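PDB 4FBM: LipS lipolytic enzyme from Unidentified, which probably hydrolyses the ester bonds of lipids, as a thermostable lipase of the alpha/beta-hydrolase superfamily recovered from a metagenome. Local coordinates for residues Ser48-Leu53 with Ser280-Ala285; Thr123-Gly128 with Pro148-Leu153. All blocks are in the same frame, centred on the assembly; numbering follows the deposited sequence.

How the contacts relate
From the N terminus the chain enters the central parallel sheet through strand 50-55, whose start forms the first half of contact 1. Contact 2 closes a short loop, with 19 residues between its segments: strand 119-125 turns into helix 127-138 and comes back as strand 145-149, beside the strand it left. The chain then runs on through the rest of the fold to helix 265-280, and the residues after it close contact 1 across 226 residues, so contact 2 is nested inside that long loop. Strands 50-55 and 119-125 are sheet neighbours, and Leu53 O lies 2.9 Å from Thr123 N, a probable hydrogen bond joining the two contacts, whose centres are about 22 Å apart.

Contact 1 of 2, residues Ser48-Leu53 with Ser280-Ala285; sequences SRIGVL and SKLAAA
With CG1 of Ile50 beside its own backbone N and anti to the carbonyl carbon (chi1 -44°), the long branch of the isoleucine reaches out to the chain that follows helix 265-280. Its tip meets the root of the leucine side chain: Ile50 CD1 to Leu282 CB is 3.7 Å. Ile50 CD1 also lies 3.5 Å from Ser280 CB, so a single terminal carbon makes both of these apolar contacts. Ser280 OG, hydrogen-bonded to Ile276 O, lies only slightly farther from Ile50 CD1, at 3.8 Å. Leu282 holds CG anti to its backbone N, and at the end of that branch Leu282 CD2 is 4.4 Å from Arg49 CB, a looser contact at the exposed side. No hydrogen bond crosses between the segments. Within 48-53, Ser48 OG accepts from Ile50 N at 3.0 Å, N-H...O angle 167°, an ST turn just before the strand. Lys281 is the first residue to leave the helical conformation, with positive phi, and at Leu282 the CB again points toward 48-53. Around the contact, Ile50 also packs on Val119 and Phe121 of strand 119-125 and on Tyr77, Ser280 touches Phe121, and Val52 meets Ile276 of helix 265-280, so that the C-terminal helix and its tail lie against the beginnings of strands 50-55 and 119-125.

Contact 2 of 2, residues Thr123-Gly128 with Pro148-Leu153; sequences TGLSMG and PINAAL
Ile149 lies against strand 119-125 along its whole side chain. Ile149 CB sits 3.5 Å from Gly124 O. At CB the side chain divides: Ile149 CG1, beside the backbone N (chi1 -61°), stays 4.0 Å from Gly124 O and carries CD1 on, while Ile149 CG2, anti to N, meets Leu125 CD1 at 3.9 Å. At the tip, Ile149 CD1 comes within 4.1 Å of Thr123 OG1, a hydroxyl already hydrogen-bonded to Met147 O. The two backbones run parallel, Ile149 N donating to Gly124 O at 3.0 Å and Ser126 N to Ile149 O at 2.9 Å. The contact joins the C-terminal ends of strands 119-125 and 145-149, and the start of helix 127-138, in a beta-alpha-beta unit, and Gly124, Ser126 and Gly128 fit the GxSxG nucleophile elbow of alpha/beta hydrolases. Ser126 has the positive phi (70°) of that tight turn; its OG is hydrogen-bonded to His257 NE2, and with Asp227 these residues probably form the catalytic triad. Beyond the strand Ala152 N donates to Ser126 O at 2.8 Å, from well above the carbonyl plane (58° out of it). Ala152 CB packs against that carbonyl and lies 4.0 Å from Ser126 OG. The Asn150 amide is held by OD1 accepting from Ser224 N and by a weak bond from ND2 to His257 O.

Contact 1 of 2, residues Ser48-Leu53 with Ser280-Ala285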
# COMPACT_ATOMS: atom_id res chain seq x y z
N SER A 48 -16.66 11.78 -30.20
CA SER A 48 -15.53 12.46 -30.79
C SER A 48 -14.16 11.79 -30.52
O SER A 48 -14.07 10.64 -30.09
CB SER A 48 -15.55 13.91 -30.31
OG SER A 48 -14.59 14.13 -29.27
N ARG A 49 -13.09 12.52 -30.83
CA ARG A 49 -11.71 12.09 -30.74
C ARG A 49 -11.14 12.34 -29.37
O ARG A 49 -9.97 12.08 -29.11
CB ARG A 49 -10.90 12.85 -31.76
CG ARG A 49 -10.76 12.10 -33.06
CD ARG A 49 -10.20 13.04 -34.13
NE ARG A 49 -10.31 12.52 -35.51
CZ ARG A 49 -11.15 13.00 -36.44
NH1 ARG A 49 -12.00 14.01 -36.16
NH2 ARG A 49 -11.14 12.46 -37.66
N ILE A 50 -11.97 12.90 -28.51
CA ILE A 50 -11.60 13.11 -27.13
C ILE A 50 -12.31 12.10 -26.27
O ILE A 50 -13.51 12.01 -26.32
CB ILE A 50 -11.88 14.54 -26.71
CG1 ILE A 50 -11.39 15.44 -27.85
CG2 ILE A 50 -11.23 14.84 -25.38
CD1 ILE A 50 -10.90 16.80 -27.46
N GLY A 51 -11.51 11.32 -25.54
CA GLY A 51 -11.97 10.22 -24.68
C GLY A 51 -11.90 10.55 -23.20
O GLY A 51 -11.04 11.25 -22.74
N VAL A 52 -12.88 10.05 -22.46
CA VAL A 52 -12.92 10.14 -21.01
C VAL A 52 -13.13 8.75 -20.44
O VAL A 52 -14.09 8.05 -20.76
CB VAL A 52 -14.01 11.14 -20.47
CG1 VAL A 52 -13.84 11.41 -18.97
CG2 VAL A 52 -13.94 12.48 -21.19
N LEU A 53 -12.18 8.35 -19.61
CA LEU A 53 -12.35 7.17 -18.80
C LEU A 53 -12.90 7.61 -17.41
O LEU A 53 -12.51 8.65 -16.87
CB LEU A 53 -11.02 6.45 -18.77
CG LEU A 53 -10.52 5.34 -17.85
CD1 LEU A 53 -11.61 4.63 -17.08
CD2 LEU A 53 -9.68 4.36 -18.67
N SER A 280 -8.21 20.75 -23.94
CA SER A 280 -8.13 19.97 -25.16
C SER A 280 -7.96 20.88 -26.35
O SER A 280 -7.03 20.69 -27.14
CB SER A 280 -9.36 19.11 -25.35
OG SER A 280 -10.52 19.90 -25.38
N LYS A 281 -8.84 21.86 -26.48
CA LYS A 281 -8.86 22.77 -27.66
C LYS A 281 -9.23 22.01 -28.98
O LYS A 281 -9.23 22.61 -30.05
CB LYS A 281 -7.53 23.60 -27.83
CG LYS A 281 -6.80 24.09 -26.57
CD LYS A 281 -5.26 23.91 -26.68
CE LYS A 281 -4.77 22.58 -26.08
NZ LYS A 281 -3.60 21.92 -26.76
N LEU A 282 -9.53 20.71 -28.91
CA LEU A 282 -10.08 19.94 -30.06
C LEU A 282 -11.60 19.72 -29.85
O LEU A 282 -12.28 19.04 -30.64
CB LEU A 282 -9.27 18.64 -30.28
CG LEU A 282 -9.53 17.62 -31.41
CD1 LEU A 282 -9.66 18.31 -32.77
CD2 LEU A 282 -8.45 16.51 -31.47
N ALA A 283 -12.11 20.33 -28.78
CA ALA A 283 -13.53 20.41 -28.47
C ALA A 283 -14.21 21.66 -29.07
O ALA A 283 -14.09 22.75 -28.53
CB ALA A 283 -13.70 20.39 -26.97
N ALA A 284 -14.91 21.46 -30.20
CA ALA A 284 -15.82 22.45 -30.82
C ALA A 284 -17.35 22.08 -30.72
O ALA A 284 -17.85 21.31 -31.55
CB ALA A 284 -15.43 22.67 -32.29
N ALA A 285 -18.08 22.68 -29.75
CA ALA A 285 -19.43 22.20 -29.30
C ALA A 285 -20.64 23.19 -29.15
O ALA A 285 -20.77 23.95 -28.17
CB ALA A 285 -19.26 21.36 -27.99

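Contact 2 of 2, residues Thr123-Gly128 with Pro148-Leu153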
# COMPACT_ATOMS: atom_id res chain seq x y z
N THR A 123 -11.18 10.44 -14.96
CA THR A 123 -11.87 10.81 -13.76
C THR A 123 -12.42 9.57 -13.06
O THR A 123 -12.85 8.58 -13.70
CB THR A 123 -12.96 11.87 -14.06
OG1 THR A 123 -13.09 12.75 -12.93
CG2 THR A 123 -14.29 11.21 -14.36
N GLY A 124 -12.36 9.62 -11.73
CA GLY A 124 -12.87 8.52 -10.90
C GLY A 124 -13.21 8.96 -9.49
O GLY A 124 -12.74 10.00 -8.98
N LEU A 125 -14.04 8.14 -8.86
CA LEU A 125 -14.54 8.42 -7.51
C LEU A 125 -13.88 7.47 -6.55
O LEU A 125 -13.89 6.27 -6.77
CB LEU A 125 -16.08 8.24 -7.44
CG LEU A 125 -16.73 8.21 -6.05
CD1 LEU A 125 -16.33 9.40 -5.18
CD2 LEU A 125 -18.22 8.10 -6.14
N SER A 126 -13.31 8.02 -5.49
CA SER A 126 -12.87 7.19 -4.37
C SER A 126 -11.65 6.35 -4.75
O SER A 126 -10.56 6.91 -4.97
CB SER A 126 -14.03 6.31 -3.85
OG SER A 126 -13.77 5.85 -2.54
N MET A 127 -11.81 5.03 -4.83
CA MET A 127 -10.73 4.17 -5.29
C MET A 127 -10.52 4.46 -6.75
O MET A 127 -9.38 4.43 -7.20
CB MET A 127 -11.03 2.68 -5.08
CG MET A 127 -9.83 1.82 -5.47
SD MET A 127 -10.06 0.05 -5.40
CE MET A 127 -11.53 -0.31 -6.36
N GLY A 128 -11.62 4.73 -7.47
CA GLY A 128 -11.58 5.27 -8.83
C GLY A 128 -10.73 6.53 -8.91
O GLY A 128 -10.03 6.77 -9.92
N PRO A 148 -9.56 13.75 -10.18
CA PRO A 148 -9.83 12.81 -9.10
C PRO A 148 -10.85 13.42 -8.12
O PRO A 148 -10.71 14.59 -7.73
CB PRO A 148 -8.46 12.56 -8.48
CG PRO A 148 -7.68 13.78 -8.76
CD PRO A 148 -8.21 14.34 -10.07
N ILE A 149 -11.88 12.63 -7.81
CA ILE A 149 -12.95 13.01 -6.89
C ILE A 149 -12.84 12.14 -5.63
O ILE A 149 -13.16 10.94 -5.67
CB ILE A 149 -14.32 12.73 -7.54
CG1 ILE A 149 -14.49 13.55 -8.82
CG2 ILE A 149 -15.46 12.93 -6.53
CD1 ILE A 149 -15.61 13.02 -9.68
N ASN A 150 -12.38 12.75 -4.54
CA ASN A 150 -12.28 12.05 -3.26
C ASN A 150 -11.40 10.83 -3.41
O ASN A 150 -11.83 9.71 -3.11
CB ASN A 150 -13.64 11.58 -2.78
CG ASN A 150 -14.49 12.69 -2.22
OD1 ASN A 150 -13.98 13.69 -1.67
ND2 ASN A 150 -15.81 12.51 -2.32
N ALA A 151 -10.20 11.04 -3.90
CA ALA A 151 -9.24 9.96 -4.07
C ALA A 151 -9.02 9.26 -2.74
O ALA A 151 -8.72 9.91 -1.74
CB ALA A 151 -7.95 10.51 -4.59
N ALA A 152 -9.19 7.95 -2.77
CA ALA A 152 -8.93 7.04 -1.65
C ALA A 152 -7.46 6.66 -1.58
O ALA A 152 -7.13 5.50 -1.86
CB ALA A 152 -9.79 5.76 -1.82
N LEU A 153 -6.60 7.62 -1.23
CA LEU A 153 -5.13 7.41 -1.23
C LEU A 153 -4.60 6.95 0.11
O LEU A 153 -3.70 6.11 0.16
CB LEU A 153 -4.37 8.70 -1.62
CG LEU A 153 -3.79 8.80 -3.02
CD1 LEU A 153 -4.86 9.10 -4.01
CD2 LEU A 153 -2.76 9.88 -3.12